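Local coordinates for protein exopolygalacturonase (Yersinia enterocolitica, PDB 2UVF) that cleaves the polygalacturonate chains of pectin from their ends as a periplasmic family 28 glycoside hydrolase, and binds digalacturonic acid in its sugar-binding pocket, at residues K92-H97 with T283-R288; D96-N101 with A486-A491; N428-M433 with N455-L460. One frame throughout, in Å; residues are numbered along the deposited sequence.

Interaction 1 of 3, residues K92-H97 with T283-R288. With NI (nickel (II) ion), chain J; SO4 (sulfate ion), chain G.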
loop_
_atom_site.group_PDB
_atom_site.type_symbol
_atom_site.label_atom_id
_atom_site.label_comp_id
_atom_site.label_asym_id
_atom_site.label_seq_id
_atom_site.Cartn_x
_atom_site.Cartn_y
_atom_site.Cartn_z
ATOM N N LYS A 92 -6.326 3.222 -13.802
ATOM C CA LYS A 92 -7.362 4.030 -14.433
ATOM C C LYS A 92 -8.368 3.308 -15.329
ATOM O O LYS A 92 -9.546 3.595 -15.228
ATOM C CB LYS A 92 -6.749 5.229 -15.176
ATOM C CG LYS A 92 -7.755 6.187 -15.800
ATOM C CD LYS A 92 -8.732 6.766 -14.787
ATOM C CE LYS A 92 -9.380 8.038 -15.319
ATOM N NZ LYS A 92 -9.301 8.060 -16.798
ATOM N N PRO A 93 -7.928 2.393 -16.222
ATOM C CA PRO A 93 -8.970 1.634 -16.936
ATOM C C PRO A 93 -9.930 0.849 -16.009
ATOM O O PRO A 93 -11.115 0.682 -16.342
ATOM C CB PRO A 93 -8.172 0.682 -17.832
ATOM C CG PRO A 93 -6.811 0.633 -17.234
ATOM C CD PRO A 93 -6.573 1.997 -16.670
ATOM N N TYR A 94 -9.414 0.368 -14.871
ATOM C CA TYR A 94 -10.234 -0.285 -13.845
ATOM C C TYR A 94 -11.153 0.685 -13.140
ATOM O O TYR A 94 -12.285 0.361 -12.856
ATOM C CB TYR A 94 -9.354 -1.028 -12.839
ATOM C CG TYR A 94 -8.787 -2.304 -13.412
ATOM C CD1 TYR A 94 -9.483 -3.512 -13.318
ATOM C CD2 TYR A 94 -7.559 -2.297 -14.056
ATOM C CE1 TYR A 94 -8.963 -4.682 -13.854
ATOM C CE2 TYR A 94 -7.035 -3.455 -14.614
ATOM C CZ TYR A 94 -7.721 -4.644 -14.506
ATOM O OH TYR A 94 -7.156 -5.775 -15.076
ATOM N N ILE A 95 -10.659 1.879 -12.856
ATOM C CA ILE A 95 -11.469 2.918 -12.242
ATOM C C ILE A 95 -12.617 3.340 -13.157
ATOM O O ILE A 95 -13.744 3.547 -12.697
ATOM C CB ILE A 95 -10.602 4.157 -11.830
ATOM C CG1 ILE A 95 -9.649 3.765 -10.691
ATOM C CG2 ILE A 95 -11.507 5.404 -11.504
ATOM C CD1 ILE A 95 -8.405 4.623 -10.600
ATOM N N ASP A 96 -12.350 3.453 -14.457
ATOM C CA ASP A 96 -13.417 3.869 -15.363
ATOM C C ASP A 96 -14.484 2.808 -15.459
ATOM O O ASP A 96 -15.670 3.101 -15.427
ATOM C CB ASP A 96 -12.872 4.116 -16.741
ATOM C CG ASP A 96 -12.142 5.405 -16.862
ATOM O OD1 ASP A 96 -12.069 6.219 -15.922
ATOM O OD2 ASP A 96 -11.619 5.599 -17.950
ATOM N N HIS A 97 -14.053 1.559 -15.558
ATOM C CA HIS A 97 -14.974 0.461 -15.723
ATOM C C HIS A 97 -15.858 0.315 -14.491
ATOM O O HIS A 97 -17.026 -0.083 -14.591
ATOM C CB HIS A 97 -14.224 -0.826 -16.056
ATOM C CG HIS A 97 -15.098 -2.034 -16.010
ATOM N ND1 HIS A 97 -15.176 -2.847 -14.899
ATOM C CD2 HIS A 97 -15.991 -2.519 -16.899
ATOM C CE1 HIS A 97 -16.055 -3.807 -15.126
ATOM N NE2 HIS A 97 -16.576 -3.625 -16.327
ATOM N N THR A 283 -10.153 -14.778 -15.381
ATOM C CA THR A 283 -10.330 -13.620 -16.257
ATOM C C THR A 283 -10.978 -12.523 -15.395
ATOM O O THR A 283 -12.008 -12.777 -14.782
ATOM C CB THR A 283 -11.223 -13.979 -17.483
ATOM O OG1 THR A 283 -10.552 -14.951 -18.297
ATOM C CG2 THR A 283 -11.568 -12.728 -18.353
ATOM N N ASP A 284 -10.377 -11.334 -15.335
ATOM C CA ASP A 284 -10.926 -10.243 -14.493
ATOM C C ASP A 284 -12.059 -9.429 -15.137
ATOM O O ASP A 284 -12.549 -9.793 -16.204
ATOM C CB ASP A 284 -9.826 -9.364 -13.837
ATOM C CG ASP A 284 -9.212 -8.319 -14.780
ATOM O OD1 ASP A 284 -9.826 -7.945 -15.815
ATOM O OD2 ASP A 284 -8.099 -7.840 -14.447
ATOM N N GLU A 285 -12.489 -8.369 -14.461
ATOM C CA GLU A 285 -13.673 -7.571 -14.840
ATOM C C GLU A 285 -13.443 -6.693 -16.099
ATOM O O GLU A 285 -14.394 -6.240 -16.740
ATOM C CB GLU A 285 -14.182 -6.726 -13.637
ATOM C CG GLU A 285 -13.161 -5.737 -13.031
ATOM C CD GLU A 285 -12.248 -6.349 -11.965
ATOM O OE1 GLU A 285 -12.199 -7.599 -11.841
ATOM O OE2 GLU A 285 -11.590 -5.572 -11.232
ATOM N N LEU A 286 -12.177 -6.442 -16.417
ATOM C CA LEU A 286 -11.779 -5.894 -17.715
ATOM C C LEU A 286 -11.549 -6.971 -18.782
ATOM O O LEU A 286 -11.250 -6.660 -19.945
ATOM C CB LEU A 286 -10.505 -5.065 -17.546
ATOM C CG LEU A 286 -10.618 -3.548 -17.662
ATOM C CD1 LEU A 286 -11.841 -3.052 -17.040
ATOM C CD2 LEU A 286 -9.407 -2.882 -17.104
ATOM N N GLY A 287 -11.663 -8.231 -18.374
ATOM C CA GLY A 287 -11.385 -9.375 -19.229
ATOM C C GLY A 287 -9.905 -9.665 -19.355
ATOM O O GLY A 287 -9.481 -10.320 -20.286
ATOM N N ARG A 288 -9.108 -9.148 -18.423
ATOM C CA ARG A 288 -7.663 -9.393 -18.408
ATOM C C ARG A 288 -7.408 -10.621 -17.549
ATOM O O ARG A 288 -8.256 -10.995 -16.746
ATOM C CB ARG A 288 -6.919 -8.171 -17.870
ATOM C CG ARG A 288 -7.136 -6.905 -18.718
ATOM C CD ARG A 288 -6.127 -5.881 -18.353
ATOM N NE ARG A 288 -6.419 -4.617 -18.988
ATOM C CZ ARG A 288 -5.815 -3.476 -18.673
ATOM N NH1 ARG A 288 -4.892 -3.465 -17.720
ATOM N NH2 ARG A 288 -6.126 -2.352 -19.312
HETATM NI NI NI J . -18.041 -4.819 -17.279
HETATM S S SO4 G . -3.741 -5.414 -14.364
HETATM O O1 SO4 G . -2.751 -4.443 -14.838
HETATM O O2 SO4 G . -4.584 -5.808 -15.490
HETATM O O3 SO4 G . -3.132 -6.612 -13.787
HETATM O O4 SO4 G . -4.535 -4.778 -13.324
HETATM O O HOH W 1 -16.932 -6.729 -16.818
HETATM O O HOH W 2 -19.264 -4.600 -15.336
#
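Leu286 lays its CD2 methyl over one face of the Tyr94 ring, a CH-pi contact 3.4 Å from the centroid and only 8° off the ring normal. At the edge of that ring stand two carboxylates, each turned almost perpendicular to it: Asp284 OD2 near the hydroxyl, and Glu285 OE2, 3.6 Å from Tyr94 CD1. A bend at chi2 (-86°) turns the Glu285 carboxylate back to this edge; its OE2 is hydrogen-bonded to Tyr430 OH. The Tyr94 hydroxyl lies 2.6 Å from O2 of a sulfate as well as beside Asp284 OD2. The sulfate lies at the edge of the Arg288 guanidinium, with NH1 donating to O2 over 3.2 Å; Tyr94 CE2 lies over one guanidinium face. The contact joins helix 92-100 of the N-terminal fibronectin type III domain to a loop of the family 28 catalytic domain. That loop holds a type I turn from Asp284 to Gly287. Asp284 OD1 accepts Leu286 N (2.9 Å), an Asx turn, and also Arg288 N (3.0 Å), the two donors coming from opposite faces of the carboxylate. On the next helical turn, Glu285 O sits above one face of the His97 imidazole, offset toward its rim. The nickel ion is coordinated by His97 NE2 at 2.1 Å. One of its water ligands donates to Glu285 O over 2.6 Å.

Interaction 2 of 3, residues D96-N101 with A486-A491. With NI (nickel (II) ion), chain J; SO4 (sulfate ion), chain E.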
loop_
_atom_site.group_PDB
_atom_site.type_symbol
_atom_site.label_atom_id
_atom_site.label_comp_id
_atom_site.label_asym_id
_atom_site.label_seq_id
_atom_site.Cartn_x
_atom_site.Cartn_y
_atom_site.Cartn_z
ATOM N N ASP A 96 -12.350 3.453 -14.457
ATOM C CA ASP A 96 -13.417 3.869 -15.363
ATOM C C ASP A 96 -14.484 2.808 -15.459
ATOM O O ASP A 96 -15.670 3.101 -15.427
ATOM C CB ASP A 96 -12.872 4.116 -16.741
ATOM C CG ASP A 96 -12.142 5.405 -16.862
ATOM O OD1 ASP A 96 -12.069 6.219 -15.922
ATOM O OD2 ASP A 96 -11.619 5.599 -17.950
ATOM N N HIS A 97 -14.053 1.559 -15.558
ATOM C CA HIS A 97 -14.974 0.461 -15.723
ATOM C C HIS A 97 -15.858 0.315 -14.491
ATOM O O HIS A 97 -17.026 -0.083 -14.591
ATOM C CB HIS A 97 -14.224 -0.826 -16.056
ATOM C CG HIS A 97 -15.098 -2.034 -16.010
ATOM N ND1 HIS A 97 -15.176 -2.847 -14.899
ATOM C CD2 HIS A 97 -15.991 -2.519 -16.899
ATOM C CE1 HIS A 97 -16.055 -3.807 -15.126
ATOM N NE2 HIS A 97 -16.576 -3.625 -16.327
ATOM N N PHE A 98 -15.320 0.705 -13.339
ATOM C CA PHE A 98 -16.053 0.626 -12.069
ATOM C C PHE A 98 -17.380 1.379 -12.197
ATOM O O PHE A 98 -18.389 0.934 -11.701
ATOM C CB PHE A 98 -15.185 1.176 -10.933
ATOM C CG PHE A 98 -15.876 1.246 -9.597
ATOM C CD1 PHE A 98 -15.809 0.169 -8.703
ATOM C CD2 PHE A 98 -16.557 2.407 -9.205
ATOM C CE1 PHE A 98 -16.423 0.241 -7.462
ATOM C CE2 PHE A 98 -17.173 2.476 -7.965
ATOM C CZ PHE A 98 -17.102 1.392 -7.085
ATOM N N TYR A 99 -17.364 2.527 -12.873
ATOM C CA TYR A 99 -18.576 3.318 -13.042
ATOM C C TYR A 99 -19.492 2.867 -14.188
ATOM O O TYR A 99 -20.625 3.337 -14.245
ATOM C CB TYR A 99 -18.233 4.794 -13.195
ATOM C CG TYR A 99 -17.478 5.360 -12.016
ATOM C CD1 TYR A 99 -18.144 5.743 -10.850
ATOM C CD2 TYR A 99 -16.098 5.515 -12.063
ATOM C CE1 TYR A 99 -17.452 6.273 -9.777
ATOM C CE2 TYR A 99 -15.401 6.025 -10.983
ATOM C CZ TYR A 99 -16.089 6.415 -9.854
ATOM O OH TYR A 99 -15.398 6.928 -8.786
ATOM N N VAL A 100 -19.024 1.971 -15.078
ATOM C CA VAL A 100 -19.840 1.430 -16.185
ATOM C C VAL A 100 -21.153 0.827 -15.719
ATOM O O VAL A 100 -22.159 0.904 -16.422
ATOM C CB VAL A 100 -19.076 0.389 -16.964
ATOM N N ASN A 101 -21.118 0.195 -14.547
ATOM C CA ASN A 101 -22.295 -0.382 -13.882
ATOM C C ASN A 101 -23.231 0.668 -13.260
ATOM O O ASN A 101 -24.409 0.391 -13.010
ATOM C CB ASN A 101 -21.831 -1.351 -12.777
ATOM C CG ASN A 101 -21.745 -2.794 -13.254
ATOM O OD1 ASN A 101 -21.556 -3.705 -12.446
ATOM N ND2 ASN A 101 -21.896 -3.015 -14.571
ATOM N N ALA A 486 -14.920 5.453 -3.662
ATOM C CA ALA A 486 -16.076 4.678 -4.070
ATOM C C ALA A 486 -15.804 3.192 -3.989
ATOM O O ALA A 486 -14.745 2.725 -4.382
ATOM C CB ALA A 486 -16.535 5.078 -5.483
ATOM N N MET A 487 -16.787 2.437 -3.502
ATOM C CA MET A 487 -16.564 1.024 -3.233
ATOM C C MET A 487 -17.742 0.153 -3.638
ATOM O O MET A 487 -18.888 0.560 -3.513
ATOM C CB MET A 487 -16.240 0.811 -1.757
ATOM C CG MET A 487 -15.276 1.853 -1.171
ATOM S SD MET A 487 -14.446 1.296 0.340
ATOM C CE MET A 487 -15.576 1.675 1.638
ATOM N N ARG A 488 -17.448 -1.046 -4.134
ATOM C CA ARG A 488 -18.507 -1.918 -4.655
ATOM C C ARG A 488 -18.186 -3.371 -4.340
ATOM O O ARG A 488 -17.064 -3.821 -4.554
ATOM C CB ARG A 488 -18.699 -1.702 -6.171
ATOM C CG ARG A 488 -19.536 -2.750 -6.880
ATOM C CD ARG A 488 -20.088 -2.299 -8.217
ATOM N NE ARG A 488 -21.421 -2.899 -8.397
ATOM C CZ ARG A 488 -21.665 -3.954 -9.173
ATOM N NH1 ARG A 488 -20.678 -4.493 -9.883
ATOM N NH2 ARG A 488 -22.885 -4.465 -9.249
ATOM N N ASP A 489 -19.172 -4.099 -3.830
ATOM C CA ASP A 489 -19.025 -5.533 -3.600
ATOM C C ASP A 489 -17.918 -5.864 -2.590
ATOM O O ASP A 489 -17.201 -6.853 -2.742
ATOM C CB ASP A 489 -18.796 -6.275 -4.923
ATOM C CG ASP A 489 -20.016 -6.273 -5.824
ATOM O OD1 ASP A 489 -21.116 -5.947 -5.371
ATOM O OD2 ASP A 489 -19.888 -6.623 -7.002
ATOM N N LEU A 490 -17.812 -5.058 -1.536
ATOM C CA LEU A 490 -16.906 -5.357 -0.448
ATOM C C LEU A 490 -17.260 -6.719 0.109
ATOM O O LEU A 490 -18.431 -7.067 0.163
ATOM C CB LEU A 490 -16.983 -4.283 0.637
ATOM C CG LEU A 490 -16.428 -2.899 0.306
ATOM C CD1 LEU A 490 -16.522 -2.045 1.541
ATOM C CD2 LEU A 490 -14.986 -2.988 -0.206
ATOM N N ALA A 491 -16.259 -7.511 0.470
ATOM C CA ALA A 491 -16.528 -8.893 0.897
ATOM C C ALA A 491 -16.880 -8.997 2.376
ATOM O O ALA A 491 -17.522 -9.967 2.782
ATOM C CB ALA A 491 -15.361 -9.835 0.539
HETATM NI NI NI J . -18.041 -4.819 -17.279
HETATM S S SO4 E . -26.224 -3.217 -8.252
HETATM O O1 SO4 E . -25.204 -2.579 -9.095
HETATM O O2 SO4 E . -27.341 -3.625 -9.110
HETATM O O3 SO4 E . -25.662 -4.403 -7.596
HETATM O O4 SO4 E . -26.714 -2.266 -7.248
HETATM O O HOH W 1 -16.932 -6.729 -16.818
HETATM O O HOH W 2 -19.264 -4.600 -15.336
#
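Arg488, with Asn101 OD1 over a face of its guanidinium, uses NH2 to grip two oxygens of a sulfate, O1 at 3.0 Å and O3 at 3.2 Å. Asn101 OD1 lies 2.8 Å from Arg488 NH1, but above the plane, where no N-H points at it, so this is not a hydrogen bond; the amide and guanidinium planes are 87° apart. Asp489 OD2 makes a long charge pair with NH1, well out of the guanidinium plane. Next to these polar groups Phe98 carries the apolar part. Its CG stands anti to the backbone N (chi1 175°), which sends the ring to strand 486-488, where its edge meets the backbone at Met487 C and Arg488 N. Phe98 CE1 presses on Arg488 CB at 3.3 Å, and CE2 meets Ala486 CB at 3.7 Å. Tyr99 turns a ring face to Phe98 CD2 and brings its hydroxyl to 4.0 Å from Ala486 CB; the hydroxyl itself is bonded to His108 O. The axes of helix 96-100 and strand 486-488 approach to 10.2 Å at an angle of 59°. Here the fibronectin type III domain rests a helix on the outside of the right-handed parallel beta-helix of family 28, beside the corner at Asp489 where the coil turns.

Interaction 3 of 3, residues N428-M433 with N455-L460; sequences NNYFRM and NNVMYL
Asn428-Met433 and Asn455-Leu460 are equivalent stretches of adjacent coils in the parallel beta-helix, stacked with their end-to-end directions 12° apart. Backbone bonds set the register: Val457 N to Asn429 O (3.0 Å), Phe431 N to Val457 O (2.9 Å) and Tyr459 N to Phe431 O (2.8 Å), all nearly straight. Asn429 and Asn456 form a step of an asparagine ladder. Their amide planes are 8° apart, and Asn456 OD1 accepts from Asn429 N and ND2, which reach it from opposite faces, while Asn456 ND2 bonds Leu426 O. Asn429 OD1 in turn bonds Asn396 N of the preceding coil, and Asn429 ND2 also bonds Val393 O. Among the apolar contacts, Met458 SD lies obliquely 5.0 Å from the Phe431 ring centroid, a Met-aromatic contact; a bend at chi2 (73°) brings Met458 CE to 3.6 Å from Phe431 CD2. On the other face Tyr430 CD1 leans on Val457 CG1 at 3.5 Å. The Tyr430 side chain, its hydroxyl bonded to Glu285, runs alongside Tyr459. The charged group is Arg432, stretched out alongside Leu460 and paired with Glu285 and Asp399; Leu460 CD1 lies over one guanidinium face, 3.8 Å from Arg432 NH1.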
loop_
_atom_site.group_PDB
_atom_site.type_symbol
_atom_site.label_atom_id
_atom_site.label_comp_id
_atom_site.label_asym_id
_atom_site.label_seq_id
_atom_site.Cartn_x
_atom_site.Cartn_y
_atom_site.Cartn_z
ATOM N N ASN A 428 -5.843 7.769 -6.074
ATOM C CA ASN A 428 -5.952 7.259 -7.449
ATOM C C ASN A 428 -5.530 5.792 -7.616
ATOM O O ASN A 428 -4.909 5.416 -8.618
ATOM C CB ASN A 428 -5.209 8.172 -8.447
ATOM C CG ASN A 428 -5.730 9.612 -8.437
ATOM O OD1 ASN A 428 -6.838 9.892 -7.946
ATOM N ND2 ASN A 428 -4.941 10.522 -8.988
ATOM N N ASN A 429 -5.862 4.974 -6.620
ATOM C CA ASN A 429 -5.557 3.532 -6.661
ATOM C C ASN A 429 -6.802 2.785 -6.934
ATOM O O ASN A 429 -7.918 3.260 -6.613
ATOM C CB ASN A 429 -4.954 3.038 -5.331
ATOM C CG ASN A 429 -3.684 3.755 -4.990
ATOM O OD1 ASN A 429 -2.693 3.544 -5.640
ATOM N ND2 ASN A 429 -3.720 4.648 -3.987
ATOM N N TYR A 430 -6.614 1.618 -7.546
ATOM C CA TYR A 430 -7.701 0.642 -7.669
ATOM C C TYR A 430 -7.425 -0.584 -6.785
ATOM O O TYR A 430 -6.469 -1.311 -7.006
ATOM C CB TYR A 430 -7.841 0.226 -9.120
ATOM C CG TYR A 430 -9.024 -0.660 -9.423
ATOM C CD1 TYR A 430 -10.276 -0.121 -9.669
ATOM C CD2 TYR A 430 -8.874 -2.048 -9.500
ATOM C CE1 TYR A 430 -11.361 -0.960 -9.977
ATOM C CE2 TYR A 430 -9.922 -2.869 -9.791
ATOM C CZ TYR A 430 -11.169 -2.333 -10.035
ATOM O OH TYR A 430 -12.223 -3.187 -10.360
ATOM N N PHE A 431 -8.259 -0.801 -5.776
ATOM C CA PHE A 431 -8.108 -1.967 -4.906
ATOM C C PHE A 431 -9.069 -3.033 -5.391
ATOM O O PHE A 431 -10.262 -2.758 -5.512
ATOM C CB PHE A 431 -8.394 -1.611 -3.437
ATOM C CG PHE A 431 -7.539 -0.499 -2.910
ATOM C CD1 PHE A 431 -6.362 -0.774 -2.228
ATOM C CD2 PHE A 431 -7.918 0.834 -3.087
ATOM C CE1 PHE A 431 -5.552 0.262 -1.739
ATOM C CE2 PHE A 431 -7.128 1.877 -2.602
ATOM C CZ PHE A 431 -5.939 1.595 -1.921
ATOM N N ARG A 432 -8.556 -4.203 -5.751
ATOM C CA ARG A 432 -9.408 -5.336 -6.041
ATOM C C ARG A 432 -9.455 -6.195 -4.774
ATOM O O ARG A 432 -9.821 -5.702 -3.736
ATOM C CB ARG A 432 -8.943 -6.107 -7.287
ATOM C CG ARG A 432 -10.049 -6.922 -7.962
ATOM C CD ARG A 432 -9.573 -7.525 -9.280
ATOM N NE ARG A 432 -10.510 -8.505 -9.808
ATOM C CZ ARG A 432 -10.619 -9.760 -9.375
ATOM N NH1 ARG A 432 -11.519 -10.574 -9.926
ATOM N NH2 ARG A 432 -9.845 -10.204 -8.377
ATOM N N MET A 433 -9.070 -7.460 -4.844
ATOM C CA MET A 433 -9.096 -8.303 -3.640
ATOM C C MET A 433 -7.961 -7.995 -2.684
ATOM O O MET A 433 -6.911 -7.474 -3.082
ATOM C CB MET A 433 -9.204 -9.808 -3.979
ATOM C CG MET A 433 -10.455 -10.079 -4.782
ATOM S SD MET A 433 -10.975 -11.741 -5.028
ATOM C CE MET A 433 -11.122 -12.336 -3.355
ATOM N N ASN A 455 -9.878 9.516 -3.232
ATOM C CA ASN A 455 -10.010 9.413 -4.687
ATOM C C ASN A 455 -9.502 8.058 -5.170
ATOM O O ASN A 455 -8.718 7.967 -6.123
ATOM C CB ASN A 455 -9.344 10.610 -5.413
ATOM C CG ASN A 455 -10.095 11.940 -5.201
ATOM O OD1 ASN A 455 -9.575 12.897 -4.599
ATOM N ND2 ASN A 455 -11.303 12.011 -5.716
ATOM N N ASN A 456 -9.990 7.016 -4.485
ATOM C CA ASN A 456 -9.640 5.639 -4.719
ATOM C C ASN A 456 -10.932 4.894 -5.036
ATOM O O ASN A 456 -12.028 5.295 -4.630
ATOM C CB ASN A 456 -8.974 4.976 -3.474
ATOM C CG ASN A 456 -7.647 5.615 -3.067
ATOM O OD1 ASN A 456 -6.622 5.442 -3.721
ATOM N ND2 ASN A 456 -7.658 6.326 -1.958
ATOM N N VAL A 457 -10.791 3.786 -5.743
ATOM C CA VAL A 457 -11.910 2.891 -6.022
ATOM C C VAL A 457 -11.580 1.488 -5.476
ATOM O O VAL A 457 -10.460 1.008 -5.642
ATOM C CB VAL A 457 -12.238 2.885 -7.559
ATOM C CG1 VAL A 457 -12.819 1.592 -7.995
ATOM C CG2 VAL A 457 -13.189 4.023 -7.879
ATOM N N MET A 458 -12.549 0.860 -4.804
ATOM C CA MET A 458 -12.378 -0.497 -4.278
ATOM C C MET A 458 -13.463 -1.415 -4.833
ATOM O O MET A 458 -14.651 -1.106 -4.728
ATOM C CB MET A 458 -12.466 -0.510 -2.751
ATOM C CG MET A 458 -11.388 0.241 -2.029
ATOM S SD MET A 458 -11.548 2.036 -2.144
ATOM C CE MET A 458 -10.327 2.455 -0.918
ATOM N N TYR A 459 -13.044 -2.536 -5.411
ATOM C CA TYR A 459 -13.970 -3.521 -5.952
ATOM C C TYR A 459 -13.557 -4.906 -5.488
ATOM O O TYR A 459 -12.476 -5.343 -5.819
ATOM C CB TYR A 459 -13.990 -3.425 -7.493
ATOM C CG TYR A 459 -14.843 -4.479 -8.143
ATOM C CD1 TYR A 459 -16.212 -4.557 -7.887
ATOM C CD2 TYR A 459 -14.286 -5.406 -9.012
ATOM C CE1 TYR A 459 -17.005 -5.566 -8.481
ATOM C CE2 TYR A 459 -15.063 -6.396 -9.622
ATOM C CZ TYR A 459 -16.409 -6.464 -9.355
ATOM O OH TYR A 459 -17.154 -7.461 -9.937
ATOM N N LEU A 460 -14.406 -5.562 -4.690
ATOM C CA LEU A 460 -14.225 -6.949 -4.167
ATOM C C LEU A 460 -13.288 -7.076 -2.963
ATOM O O LEU A 460 -13.090 -8.189 -2.415
ATOM C CB LEU A 460 -13.816 -7.971 -5.254
ATOM C CG LEU A 460 -14.741 -8.183 -6.459
ATOM C CD1 LEU A 460 -14.040 -9.098 -7.460
ATOM C CD2 LEU A 460 -16.106 -8.718 -6.091
#

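How the interactions relate
Interactions 1 and 2 dock the same element, helix 92-100 of the fibronectin type III domain, onto the catalytic domain; both are partly buried, mixing aromatic packing with nickel, sulfate and charged groups. Interaction 3 is buried within the beta-helix and relies on regular backbone pairing and stacked side chains. It underlies the other two: Glu285 OE1 of interaction 1 meets Arg432 NE at 2.8 Å, while Phe98 CD1 of interaction 2 packs against Val457 CG1 at 3.4 Å. Strand 476-490 continues the stacking one coil further, with Arg488 N bonded to Met458 O. The helix lies across the coils of 430-431, 457-459 and 486-488, meeting Tyr430, Val457 and Ala486, while the loop 283-288 flanks it.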